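Local coordinates for GGDEF and EAL domain-containing protein (PDB 6PWK) that binds c-di-GMP and, as a LapD-type receptor, probably passes this signal on to the control of large adhesins in biofilm formation, at residues T266-I271 against A298-F303; T214-V219 against H302-E307; S141-S146 against Y170-S175; L152-N157 against K179-K184. One frame throughout, in Å; residues are numbered along the deposited sequence.

Contact 1. Residues T266-I271 against A298-F303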
# COMPACT_ATOMS: atom_id res chain seq x y z
N THR A 266 -20.71 11.70 -32.12
CA THR A 266 -20.93 13.12 -31.91
C THR A 266 -21.15 13.48 -30.44
O THR A 266 -20.96 14.64 -30.07
CB THR A 266 -22.14 13.58 -32.72
OG1 THR A 266 -23.33 12.97 -32.20
CG2 THR A 266 -21.99 13.19 -34.18
N ASP A 267 -21.54 12.52 -29.61
CA ASP A 267 -21.92 12.75 -28.23
C ASP A 267 -20.81 12.32 -27.28
O ASP A 267 -19.94 11.51 -27.64
CB ASP A 267 -23.21 11.99 -27.91
CG ASP A 267 -24.41 12.53 -28.66
OD1 ASP A 267 -24.62 13.76 -28.63
OD2 ASP A 267 -25.13 11.73 -29.29
N PRO A 268 -20.80 12.84 -26.05
CA PRO A 268 -19.78 12.41 -25.08
C PRO A 268 -19.92 10.94 -24.75
O PRO A 268 -21.01 10.36 -24.82
CB PRO A 268 -20.07 13.29 -23.86
CG PRO A 268 -20.82 14.46 -24.39
CD PRO A 268 -21.64 13.93 -25.53
N LEU A 269 -18.80 10.33 -24.38
CA LEU A 269 -18.74 8.93 -24.01
C LEU A 269 -18.31 8.81 -22.55
O LEU A 269 -17.35 9.46 -22.13
CB LEU A 269 -17.78 8.15 -24.91
CG LEU A 269 -18.17 8.07 -26.39
CD1 LEU A 269 -17.15 7.24 -27.15
CD2 LEU A 269 -19.57 7.48 -26.53
N ALA A 270 -19.03 7.98 -21.80
CA ALA A 270 -18.75 7.76 -20.38
C ALA A 270 -17.93 6.49 -20.23
O ALA A 270 -18.42 5.39 -20.54
CB ALA A 270 -20.04 7.68 -19.57
N ILE A 271 -16.70 6.62 -19.74
CA ILE A 271 -15.79 5.50 -19.56
C ILE A 271 -15.75 5.15 -18.08
O ILE A 271 -15.46 6.01 -17.24
CB ILE A 271 -14.38 5.83 -20.08
CG1 ILE A 271 -14.44 6.28 -21.54
CG2 ILE A 271 -13.47 4.62 -19.93
CD1 ILE A 271 -13.08 6.64 -22.10
N ALA A 298 -11.14 15.76 -26.07
CA ALA A 298 -11.15 15.74 -24.60
C ALA A 298 -12.50 16.17 -24.05
O ALA A 298 -12.94 15.66 -23.01
CB ALA A 298 -10.03 16.64 -24.07
N ASN A 299 -13.17 17.10 -24.72
CA ASN A 299 -14.48 17.56 -24.25
C ASN A 299 -15.56 16.50 -24.40
O ASN A 299 -16.66 16.68 -23.86
CB ASN A 299 -14.89 18.83 -25.00
CG ASN A 299 -14.77 18.69 -26.50
OD1 ASN A 299 -13.73 19.00 -27.09
ND2 ASN A 299 -15.83 18.22 -27.14
N LEU A 300 -15.28 15.40 -25.10
CA LEU A 300 -16.25 14.34 -25.33
C LEU A 300 -16.01 13.12 -24.44
O LEU A 300 -16.55 12.04 -24.72
CB LEU A 300 -16.24 13.92 -26.80
CG LEU A 300 -16.60 14.99 -27.83
CD1 LEU A 300 -16.33 14.49 -29.24
CD2 LEU A 300 -18.06 15.40 -27.69
N LEU A 301 -15.22 13.27 -23.38
CA LEU A 301 -14.87 12.16 -22.50
C LEU A 301 -15.39 12.44 -21.10
O LEU A 301 -14.99 13.42 -20.48
CB LEU A 301 -13.35 11.93 -22.47
CG LEU A 301 -12.71 11.27 -23.70
CD1 LEU A 301 -11.20 11.26 -23.56
CD2 LEU A 301 -13.24 9.86 -23.89
N HIS A 302 -16.26 11.56 -20.62
CA HIS A 302 -16.72 11.58 -19.23
C HIS A 302 -16.15 10.35 -18.54
O HIS A 302 -16.35 9.22 -19.00
CB HIS A 302 -18.25 11.57 -19.15
CG HIS A 302 -18.89 12.84 -19.63
ND1 HIS A 302 -20.25 13.06 -19.57
CD2 HIS A 302 -18.35 13.96 -20.16
CE1 HIS A 302 -20.52 14.26 -20.05
NE2 HIS A 302 -19.39 14.83 -20.42
N PHE A 303 -15.44 10.56 -17.43
CA PHE A 303 -14.85 9.48 -16.67
C PHE A 303 -15.77 9.12 -15.51
O PHE A 303 -15.98 9.94 -14.61
CB PHE A 303 -13.45 9.85 -16.18
CG PHE A 303 -12.42 9.89 -17.28
CD1 PHE A 303 -11.81 8.73 -17.72
CD2 PHE A 303 -12.08 11.10 -17.87
CE1 PHE A 303 -10.88 8.77 -18.73
CE2 PHE A 303 -11.13 11.14 -18.88
CZ PHE A 303 -10.53 9.97 -19.31

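Contact 2. Residues T214-V219 against H302-E307. With MG (magnesium ion), chain E.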
# COMPACT_ATOMS: atom_id res chain seq x y z
N THR A 214 -29.51 13.42 -25.53
CA THR A 214 -28.57 12.40 -25.07
C THR A 214 -27.46 13.08 -24.27
O THR A 214 -26.67 13.86 -24.82
CB THR A 214 -28.02 11.61 -26.26
OG1 THR A 214 -26.85 10.88 -25.85
CG2 THR A 214 -27.67 12.53 -27.43
N PHE A 215 -27.41 12.79 -22.97
CA PHE A 215 -26.36 13.33 -22.12
C PHE A 215 -25.00 12.74 -22.50
O PHE A 215 -24.06 13.47 -22.83
CB PHE A 215 -26.68 13.05 -20.65
CG PHE A 215 -25.76 13.75 -19.68
CD1 PHE A 215 -26.02 15.04 -19.27
CD2 PHE A 215 -24.65 13.10 -19.19
CE1 PHE A 215 -25.18 15.68 -18.38
CE2 PHE A 215 -23.80 13.73 -18.29
CZ PHE A 215 -24.07 15.02 -17.89
N HIS A 216 -24.89 11.42 -22.46
CA HIS A 216 -23.71 10.72 -22.96
C HIS A 216 -24.09 9.28 -23.24
O HIS A 216 -25.21 8.84 -22.96
CB HIS A 216 -22.54 10.81 -21.96
CG HIS A 216 -22.80 10.17 -20.63
ND1 HIS A 216 -22.33 10.70 -19.45
CD2 HIS A 216 -23.47 9.04 -20.29
CE1 HIS A 216 -22.70 9.93 -18.44
NE2 HIS A 216 -23.39 8.91 -18.93
N ARG A 217 -23.14 8.54 -23.81
CA ARG A 217 -23.25 7.10 -24.01
C ARG A 217 -22.20 6.41 -23.16
O ARG A 217 -21.00 6.62 -23.37
CB ARG A 217 -23.09 6.73 -25.48
CG ARG A 217 -24.37 6.82 -26.29
CD ARG A 217 -24.12 6.48 -27.75
NE ARG A 217 -24.34 7.63 -28.61
CZ ARG A 217 -25.52 7.97 -29.12
NH1 ARG A 217 -26.59 7.23 -28.86
NH2 ARG A 217 -25.63 9.04 -29.90
N GLU A 218 -22.64 5.60 -22.20
CA GLU A 218 -21.72 4.85 -21.37
C GLU A 218 -21.17 3.65 -22.13
O GLU A 218 -21.90 2.96 -22.84
CB GLU A 218 -22.40 4.38 -20.08
CG GLU A 218 -21.48 3.62 -19.14
CD GLU A 218 -22.13 3.33 -17.80
OE1 GLU A 218 -23.34 3.60 -17.65
OE2 GLU A 218 -21.43 2.81 -16.90
N VAL A 219 -19.87 3.42 -21.98
CA VAL A 219 -19.17 2.35 -22.70
C VAL A 219 -19.06 1.14 -21.79
O VAL A 219 -18.60 1.24 -20.64
CB VAL A 219 -17.78 2.82 -23.16
CG1 VAL A 219 -17.02 1.67 -23.81
CG2 VAL A 219 -17.91 3.99 -24.12
N HIS A 302 -16.26 11.56 -20.62
CA HIS A 302 -16.72 11.58 -19.23
C HIS A 302 -16.15 10.35 -18.54
O HIS A 302 -16.35 9.22 -19.00
CB HIS A 302 -18.25 11.57 -19.15
CG HIS A 302 -18.89 12.84 -19.63
ND1 HIS A 302 -20.25 13.06 -19.57
CD2 HIS A 302 -18.35 13.96 -20.16
CE1 HIS A 302 -20.52 14.26 -20.05
NE2 HIS A 302 -19.39 14.83 -20.42
N PHE A 303 -15.44 10.56 -17.43
CA PHE A 303 -14.85 9.48 -16.67
C PHE A 303 -15.77 9.12 -15.51
O PHE A 303 -15.98 9.94 -14.61
CB PHE A 303 -13.45 9.85 -16.18
CG PHE A 303 -12.42 9.89 -17.28
CD1 PHE A 303 -11.81 8.73 -17.72
CD2 PHE A 303 -12.08 11.10 -17.87
CE1 PHE A 303 -10.88 8.77 -18.73
CE2 PHE A 303 -11.13 11.14 -18.88
CZ PHE A 303 -10.53 9.97 -19.31
N GLU A 304 -16.30 7.91 -15.53
CA GLU A 304 -17.25 7.45 -14.51
C GLU A 304 -16.46 6.83 -13.36
O GLU A 304 -15.85 5.76 -13.52
CB GLU A 304 -18.25 6.47 -15.10
CG GLU A 304 -19.60 6.49 -14.42
CD GLU A 304 -20.75 6.17 -15.36
OE1 GLU A 304 -21.16 4.99 -15.42
OE2 GLU A 304 -21.23 7.09 -16.05
N ILE A 305 -16.47 7.48 -12.21
CA ILE A 305 -15.69 7.09 -11.05
C ILE A 305 -16.63 6.52 -10.00
O ILE A 305 -17.64 7.16 -9.68
CB ILE A 305 -14.89 8.27 -10.47
CG1 ILE A 305 -13.95 8.85 -11.54
CG2 ILE A 305 -14.11 7.84 -9.25
CD1 ILE A 305 -13.25 10.11 -11.11
N PRO A 306 -16.37 5.33 -9.46
CA PRO A 306 -17.27 4.76 -8.45
C PRO A 306 -17.28 5.61 -7.19
O PRO A 306 -16.29 6.26 -6.83
CB PRO A 306 -16.67 3.37 -8.18
CG PRO A 306 -15.79 3.09 -9.35
CD PRO A 306 -15.25 4.42 -9.77
N GLU A 307 -18.43 5.60 -6.51
CA GLU A 307 -18.57 6.37 -5.27
C GLU A 307 -17.57 5.90 -4.21
O GLU A 307 -17.12 6.71 -3.39
CB GLU A 307 -20.00 6.26 -4.75
CG GLU A 307 -20.22 6.92 -3.39
CD GLU A 307 -21.68 7.03 -3.02
OE1 GLU A 307 -22.28 8.09 -3.27
OE2 GLU A 307 -22.23 6.04 -2.49
MG MG E . -21.00 2.98 -14.65

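Contact 3. Residues S141-S146 against Y170-S175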
# COMPACT_ATOMS: atom_id res chain seq x y z
N SER A 141 -21.47 -25.17 -3.51
CA SER A 141 -21.84 -26.54 -3.16
C SER A 141 -21.03 -27.50 -4.02
O SER A 141 -21.02 -27.37 -5.25
CB SER A 141 -23.33 -26.78 -3.35
OG SER A 141 -23.67 -26.79 -4.73
N ASN A 142 -20.37 -28.46 -3.38
CA ASN A 142 -19.55 -29.43 -4.08
C ASN A 142 -20.45 -30.57 -4.55
O ASN A 142 -20.84 -31.43 -3.75
CB ASN A 142 -18.42 -29.94 -3.19
CG ASN A 142 -17.27 -30.52 -3.99
OD1 ASN A 142 -17.01 -30.11 -5.12
ND2 ASN A 142 -16.57 -31.49 -3.40
N LYS A 143 -20.79 -30.57 -5.84
CA LYS A 143 -21.59 -31.62 -6.44
C LYS A 143 -20.81 -32.44 -7.45
O LYS A 143 -21.39 -33.27 -8.16
CB LYS A 143 -22.84 -31.02 -7.09
CG LYS A 143 -23.70 -30.20 -6.14
CD LYS A 143 -25.14 -30.09 -6.64
CE LYS A 143 -25.97 -29.16 -5.77
NZ LYS A 143 -25.81 -27.73 -6.15
N ARG A 144 -19.50 -32.23 -7.55
CA ARG A 144 -18.60 -33.06 -8.34
C ARG A 144 -17.31 -33.25 -7.55
O ARG A 144 -17.07 -32.58 -6.55
CB ARG A 144 -18.31 -32.44 -9.71
CG ARG A 144 -19.51 -32.39 -10.65
CD ARG A 144 -19.13 -31.86 -12.02
NE ARG A 144 -20.24 -31.93 -12.96
CZ ARG A 144 -20.18 -31.55 -14.23
NH1 ARG A 144 -19.05 -31.07 -14.73
NH2 ARG A 144 -21.25 -31.65 -15.01
N GLN A 145 -16.48 -34.19 -8.00
CA GLN A 145 -15.19 -34.42 -7.35
C GLN A 145 -14.24 -33.31 -7.77
O GLN A 145 -13.85 -33.21 -8.94
CB GLN A 145 -14.64 -35.79 -7.71
CG GLN A 145 -13.48 -36.23 -6.82
CD GLN A 145 -12.81 -37.50 -7.30
OE1 GLN A 145 -12.51 -37.65 -8.48
NE2 GLN A 145 -12.58 -38.43 -6.38
N SER A 146 -13.85 -32.47 -6.81
CA SER A 146 -13.04 -31.29 -7.08
C SER A 146 -11.78 -31.30 -6.23
O SER A 146 -11.78 -31.82 -5.10
CB SER A 146 -13.84 -30.01 -6.81
OG SER A 146 -15.10 -30.04 -7.46
N TYR A 170 -26.04 -13.36 -1.08
CA TYR A 170 -24.81 -14.11 -1.22
C TYR A 170 -24.67 -14.56 -2.67
O TYR A 170 -25.66 -14.63 -3.41
CB TYR A 170 -24.78 -15.32 -0.28
CG TYR A 170 -25.99 -16.21 -0.41
CD1 TYR A 170 -27.15 -15.95 0.32
CD2 TYR A 170 -26.00 -17.29 -1.27
CE1 TYR A 170 -28.26 -16.75 0.20
CE2 TYR A 170 -27.11 -18.10 -1.40
CZ TYR A 170 -28.24 -17.82 -0.66
OH TYR A 170 -29.35 -18.61 -0.77
N GLY A 171 -23.45 -14.86 -3.07
CA GLY A 171 -23.16 -15.39 -4.38
C GLY A 171 -23.04 -16.91 -4.32
O GLY A 171 -22.21 -17.45 -3.59
N PHE A 172 -23.88 -17.58 -5.11
CA PHE A 172 -23.95 -19.04 -5.13
C PHE A 172 -23.47 -19.56 -6.47
O PHE A 172 -23.98 -19.16 -7.52
CB PHE A 172 -25.38 -19.52 -4.86
CG PHE A 172 -25.50 -21.00 -4.63
CD1 PHE A 172 -25.53 -21.89 -5.70
CD2 PHE A 172 -25.60 -21.52 -3.35
CE1 PHE A 172 -25.64 -23.25 -5.50
CE2 PHE A 172 -25.71 -22.88 -3.14
CZ PHE A 172 -25.73 -23.74 -4.21
N ILE A 173 -22.49 -20.46 -6.43
CA ILE A 173 -22.03 -21.20 -7.60
C ILE A 173 -21.94 -22.67 -7.22
O ILE A 173 -21.38 -23.00 -6.18
CB ILE A 173 -20.66 -20.69 -8.10
CG1 ILE A 173 -20.72 -19.21 -8.46
CG2 ILE A 173 -20.19 -21.51 -9.30
CD1 ILE A 173 -19.42 -18.67 -9.03
N SER A 174 -22.50 -23.54 -8.05
CA SER A 174 -22.39 -24.97 -7.82
C SER A 174 -21.16 -25.51 -8.53
O SER A 174 -20.79 -25.04 -9.61
CB SER A 174 -23.64 -25.70 -8.30
OG SER A 174 -23.54 -27.09 -8.08
N SER A 175 -20.51 -26.51 -7.92
CA SER A 175 -19.26 -27.03 -8.46
C SER A 175 -19.44 -27.66 -9.83
O SER A 175 -18.46 -27.84 -10.56
CB SER A 175 -18.65 -28.05 -7.50
OG SER A 175 -19.12 -29.36 -7.79

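Contact 4. Residues L152-N157 against K179-K184. With C2E (9,9'-[(2R,3R,3aS,5S,7aR,9R,10R,10aS,12S,14aR)-3,5,10,12-tetrahydroxy-5,12-dioxidooctahydro-2H,7H-difuro[3,2-d:3',2'-j][1,3,7,9,2,8]tetraoxadiphosphacyclododecine-2,9-diyl]bis(2-amino-1,9-dihydro-6H-purin-6-one)), chain D.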
# COMPACT_ATOMS: atom_id res chain seq x y z
N LEU A 152 -11.20 -23.43 -4.05
CA LEU A 152 -10.79 -22.07 -3.69
C LEU A 152 -11.04 -21.10 -4.84
O LEU A 152 -11.43 -19.95 -4.60
CB LEU A 152 -9.31 -22.06 -3.29
CG LEU A 152 -8.95 -22.84 -2.02
CD1 LEU A 152 -7.45 -22.78 -1.77
CD2 LEU A 152 -9.72 -22.30 -0.82
N SER A 153 -10.83 -21.54 -6.08
CA SER A 153 -11.16 -20.70 -7.23
C SER A 153 -12.66 -20.47 -7.34
O SER A 153 -13.10 -19.34 -7.58
CB SER A 153 -10.61 -21.33 -8.51
OG SER A 153 -9.20 -21.34 -8.51
N LEU A 154 -13.45 -21.53 -7.17
CA LEU A 154 -14.90 -21.37 -7.15
C LEU A 154 -15.34 -20.45 -6.02
O LEU A 154 -16.24 -19.62 -6.19
CB LEU A 154 -15.57 -22.74 -7.01
CG LEU A 154 -15.65 -23.62 -8.26
CD1 LEU A 154 -15.74 -25.08 -7.86
CD2 LEU A 154 -16.86 -23.22 -9.09
N LEU A 155 -14.71 -20.59 -4.85
CA LEU A 155 -15.03 -19.73 -3.72
C LEU A 155 -14.71 -18.27 -4.02
O LEU A 155 -15.45 -17.37 -3.61
CB LEU A 155 -14.26 -20.22 -2.49
CG LEU A 155 -14.89 -20.17 -1.09
CD1 LEU A 155 -16.37 -20.46 -1.14
CD2 LEU A 155 -14.19 -21.17 -0.19
N ASP A 156 -13.63 -18.03 -4.76
CA ASP A 156 -13.23 -16.66 -5.08
C ASP A 156 -14.15 -16.05 -6.14
O ASP A 156 -14.51 -14.87 -6.04
CB ASP A 156 -11.78 -16.64 -5.56
CG ASP A 156 -11.14 -15.27 -5.44
OD1 ASP A 156 -11.70 -14.41 -4.73
OD2 ASP A 156 -10.08 -15.06 -6.05
N ASN A 157 -14.54 -16.84 -7.15
CA ASN A 157 -15.44 -16.33 -8.18
C ASN A 157 -16.85 -16.11 -7.63
O ASN A 157 -17.54 -15.18 -8.06
CB ASN A 157 -15.47 -17.28 -9.37
CG ASN A 157 -14.19 -17.23 -10.18
OD1 ASN A 157 -14.10 -16.51 -11.18
ND2 ASN A 157 -13.19 -17.99 -9.76
N LYS A 179 -20.20 -22.54 -16.09
CA LYS A 179 -19.54 -21.25 -16.16
C LYS A 179 -18.03 -21.41 -16.02
O LYS A 179 -17.53 -22.30 -15.32
CB LYS A 179 -20.06 -20.31 -15.07
CG LYS A 179 -21.48 -19.82 -15.30
CD LYS A 179 -21.89 -18.78 -14.27
CE LYS A 179 -21.96 -19.38 -12.87
NZ LYS A 179 -22.40 -18.38 -11.86
N ILE A 180 -17.30 -20.54 -16.70
CA ILE A 180 -15.84 -20.56 -16.67
C ILE A 180 -15.37 -19.98 -15.34
O ILE A 180 -15.62 -18.80 -15.05
CB ILE A 180 -15.24 -19.79 -17.86
CG1 ILE A 180 -15.46 -20.56 -19.17
CG2 ILE A 180 -13.76 -19.53 -17.64
CD1 ILE A 180 -16.82 -20.35 -19.81
N ILE A 181 -14.71 -20.80 -14.53
CA ILE A 181 -14.20 -20.39 -13.23
C ILE A 181 -12.68 -20.44 -13.28
O ILE A 181 -12.10 -21.46 -13.66
CB ILE A 181 -14.76 -21.26 -12.09
CG1 ILE A 181 -16.03 -20.64 -11.50
CG2 ILE A 181 -13.71 -21.46 -10.99
CD1 ILE A 181 -17.19 -20.51 -12.48
N LEU A 182 -12.04 -19.33 -12.92
CA LEU A 182 -10.59 -19.21 -12.99
C LEU A 182 -10.08 -18.54 -11.72
O LEU A 182 -10.81 -17.80 -11.05
CB LEU A 182 -10.15 -18.40 -14.21
CG LEU A 182 -10.50 -18.95 -15.59
CD1 LEU A 182 -10.14 -17.96 -16.68
CD2 LEU A 182 -9.79 -20.28 -15.83
N GLY A 183 -8.82 -18.82 -11.39
CA GLY A 183 -8.16 -18.11 -10.32
C GLY A 183 -7.81 -16.69 -10.73
O GLY A 183 -7.97 -16.27 -11.88
N LYS A 184 -7.31 -15.92 -9.75
CA LYS A 184 -7.02 -14.51 -9.99
C LYS A 184 -5.98 -14.34 -11.10
O LYS A 184 -6.16 -13.53 -12.01
CB LYS A 184 -6.55 -13.84 -8.70
CG LYS A 184 -7.61 -13.71 -7.63
CD LYS A 184 -7.15 -12.78 -6.52
CE LYS A 184 -8.15 -12.73 -5.38
NZ LYS A 184 -8.22 -14.01 -4.63
P1 C2E D . -4.58 -17.15 -7.60
O2P C2E D . -4.40 -15.85 -6.86
O1P C2E D . -4.21 -16.82 -9.01
O5' C2E D . -3.49 -18.30 -7.22
C5' C2E D . -3.20 -19.31 -8.13
C4' C2E D . -2.16 -20.16 -7.37
O4' C2E D . -1.12 -19.42 -7.10
C3' C2E D . -2.76 -20.38 -5.97
O3' C2E D . -3.53 -21.48 -5.91
C2' C2E D . -1.53 -20.51 -5.05
O2' C2E D . -1.18 -21.94 -4.84
C1' C2E D . -0.53 -19.98 -5.71
N9 C2E D . 0.17 -18.97 -4.96
C8 C2E D . -0.77 -18.02 -5.16
N7 C2E D . -0.34 -16.91 -4.51
C5 C2E D . 0.84 -17.17 -3.94
C6 C2E D . 1.83 -16.34 -3.08
O6 C2E D . 1.62 -15.21 -2.79
N1 C2E D . 3.05 -16.92 -2.60
C2 C2E D . 3.37 -18.30 -2.91
N2 C2E D . 4.58 -18.99 -2.48
N3 C2E D . 2.43 -19.05 -3.72
C4 C2E D . 1.15 -18.45 -4.23
P11 C2E D . -4.41 -21.56 -4.49
O21 C2E D . -3.72 -21.22 -3.19
O11 C2E D . -4.78 -23.01 -4.32
O5A C2E D . -5.83 -20.79 -4.86
C5A C2E D . -6.16 -20.70 -6.22
C4A C2E D . -7.23 -19.70 -6.37
O4A C2E D . -8.08 -19.77 -5.37
C3A C2E D . -6.54 -18.17 -6.31
O3A C2E D . -6.14 -17.70 -7.68
C2A C2E D . -7.40 -17.43 -5.87
O2A C2E D . -8.25 -16.94 -7.02
C1A C2E D . -8.25 -18.36 -4.85
N91 C2E D . -7.83 -18.24 -3.61
C81 C2E D . -6.88 -18.95 -2.97
N71 C2E D . -6.83 -18.47 -1.71
C51 C2E D . -7.73 -17.50 -1.59
C61 C2E D . -8.13 -16.60 -0.43
O61 C2E D . -7.57 -16.74 0.60
N11 C2E D . -9.15 -15.60 -0.55
C21 C2E D . -9.83 -15.44 -1.81
N21 C2E D . -10.87 -14.43 -1.95
N31 C2E D . -9.45 -16.31 -2.92
C41 C2E D . -8.37 -17.35 -2.78

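Contact 1. Residues T266-I271 against A298-F303
His-302 holds CG opposite its own carbonyl carbon (chi1 -69°), and this rotation lays the imidazole against the pyrrolidine of Pro-268; Ile-271 turns CG1 the same way and keeps its end extended (chi2 179°), bringing CD1 to Leu-301 on the other side of the sheet. The two segments are neighbouring parallel strands of the TIM-barrel-like EAL domain, 269-272 and 301-305, joined by a beta-alpha-beta crossover through helices 275-278 and 281-292. Leu-269 brackets Leu-301 in the usual parallel fashion: its N donates to Leu-300 O at 2.8 Å and its O accepts from His-302 N at 2.8 Å. Two residues on, Ile-271 N reaches His-302 O at 2.7 Å. That same oxygen also receives the CA-H of Ala-270, with CA to His-302 O at 3.1 Å.

On the face carrying Ala-270 and His-302, Pro-268 CB makes a CH-pi contact over the imidazole, 4.0 Å from the centroid of the His-302 ring and displaced slightly toward the rim. The ring's rotation is further fixed by its polar atoms, NE2 being hydrogen-bonded to Lys-352 NZ. On the other face apolar side chains meet: Ile-271 CD1 and Leu-301 CD2 come to 3.7 Å, and with Leu-269 and Phe-303 they pack under helices 245-261 and 281-292. Ahead of the strands, Leu-300 extends one methyl alongside the 266-268 backbone, its CD2 lying 4.4 Å from Pro-268 CG and 3.8 Å from Thr-266 O.

Contact 2. Residues T214-V219 against H302-E307
Two of the four protein ligands of the magnesium site in the EAL barrel come from strands that are not neighbours: strand 269-272 runs between them, and Glu-218 and Glu-304 reach past Ala-270 to share the metal. Glu-218, which probably holds the glutamate position of the EAL signature, stretches out with CG trans to its backbone N (chi1 -178°) and binds magnesium through OE2 at 2.3 Å. Glu-304 bends at its second torsion and binds through OE1 at 2.2 Å. The carboxylates cross with planes 75° apart, and the shared metal accounts for the closeness of Glu-218 OE2 and Glu-304 OE1. Asn-272 and Asp-334 complete the four. The second oxygens, Glu-218 OE1 and Glu-304 OE2, both form salt bridges with Lys-355, which should offset the gathered charge; Tyr-353 also bonds Glu-304, and Gln-410 is a further partner of Glu-218.

The imidazoles of His-216 and His-302 meet rim to rim with planes at 78°. His-216 ND1 and His-302 ND1 share a nearly straight hydrogen bond of 3.1 Å, lying in the plane of the His-216 ring. Phe-215 completes this aromatic cluster, its CE2 coming to the edge of the His-302 ring, 3.8 Å from CE1.

Contact 3. Residues S141-S146 against Y170-S175
Ser-141 and Ser-175 meet near the ends of two parallel strands at one margin of the GGDEF-domain sheet, where hydroxyl bonds add to the backbone pairing. Strand 171-174 is the outermost strand of this sheet within the chain. Ser-175 N donates to Ser-141 O at 2.9 Å, but the bond from Ser-141 N to Ile-173 O is weak, at 3.4 Å. The hydroxyl of Ser-175 enters the turn that follows strand 136-142. There OG accepts from Lys-143 N at 2.8 Å and, in a bent and weak bond, from Arg-144 N at 2.9 Å, while its own proton points weakly to Asn-142 OD1. That amide oxygen is held more firmly by Ser-146 OG, 3.0 Å away in the carbonyl plane, and Asn-142 ND2 bonds Gly-43 O.

The strands are the two arms of a beta-alpha-beta crossover whose helix, 148-164, covers Ile-173 with Leu-154 and Ala-158. On the other face of the sheet Lys-143 doubles back: its chain bends at the last torsion (chi4 84°), so that NZ donates to Ser-174 OG at 3.0 Å and to Ser-141 OG at 2.7 Å. Ser-174 OG is also bonded to Asp-176. NZ lies near the plane of the Phe-172 ring, at its edge; a cation-pi contact to that ring comes instead from Lys-110, on helix 106-118.

Contact 4. Residues L152-N157 against K179-K184
Asp-156, matched across the contact by Lys-184, spends its carboxylate on two things at once: it reads a bound c-di-GMP molecule and forms a salt bridge. It lies on helix 148-164 of the GGDEF domain, in a ligand pocket also lined by Gly-183 and Lys-184, where the loop after strand 171-174 enters helix 184-197. With CG swung trans to the backbone N (chi1 -159°), OD1 accepts from the guanine amino group N21 at 2.9 Å and OD2 from the ribose hydroxyl O2A at 2.8 Å. Lys-184 NZ then comes to Asp-156 OD2 from above the carboxylate plane, at 2.6 Å; a bend at its last torsion (chi4 69°) folds the ammonium over. Gly-183 is the N-cap residue of helix 184-197, and Lys-184 N, in the first turn, donates to both O2A and O3A of the ligand, the latter at 3.0 Å. The start of the helix thus faces the phosphodiester, where its dipole would probably be favourable. Asp-68 of the second subunit bonds the same ligand.

The neighbouring Asn-157 uses both hydrogens of its amide, with each acceptor in the amide plane. ND2 reaches Leu-182 O at 2.7 Å and, one helical turn back, Ser-153 O at 2.6 Å, an oxygen that also takes the backbone N-H of Asn-157. Its OD1 is bonded by Trp-187. Ile-181 lies against the helix beside them, its side chain crossing that of Leu-154 at about a right angle, with CG2 3.7 Å from Asn-157 ND2 and CG1 3.6 Å from Leu-154 CD2.

From the N terminus, contact 3 opens first, at 141-146, and contact 4 opens on the following helix before contact 3 closes at 170-175; contact 4 closes only at 179-184, so the two loops cross. They meet where Ile-173 packs on Leu-154, tying strand 171-174 and the loop 179-184 to one helix of the GGDEF domain. Helix 184-197 follows, and further on, in the EAL domain, contact 2 opens at 214-219. Contact 1 opens inside it, and both close on strand 301-305, sharing His-302 and Phe-303. Contact 1 joins adjacent strands, contact 2 bridges the two strands that flank 269-272. The centres of contacts 2 and 4 lie about 29 Å apart.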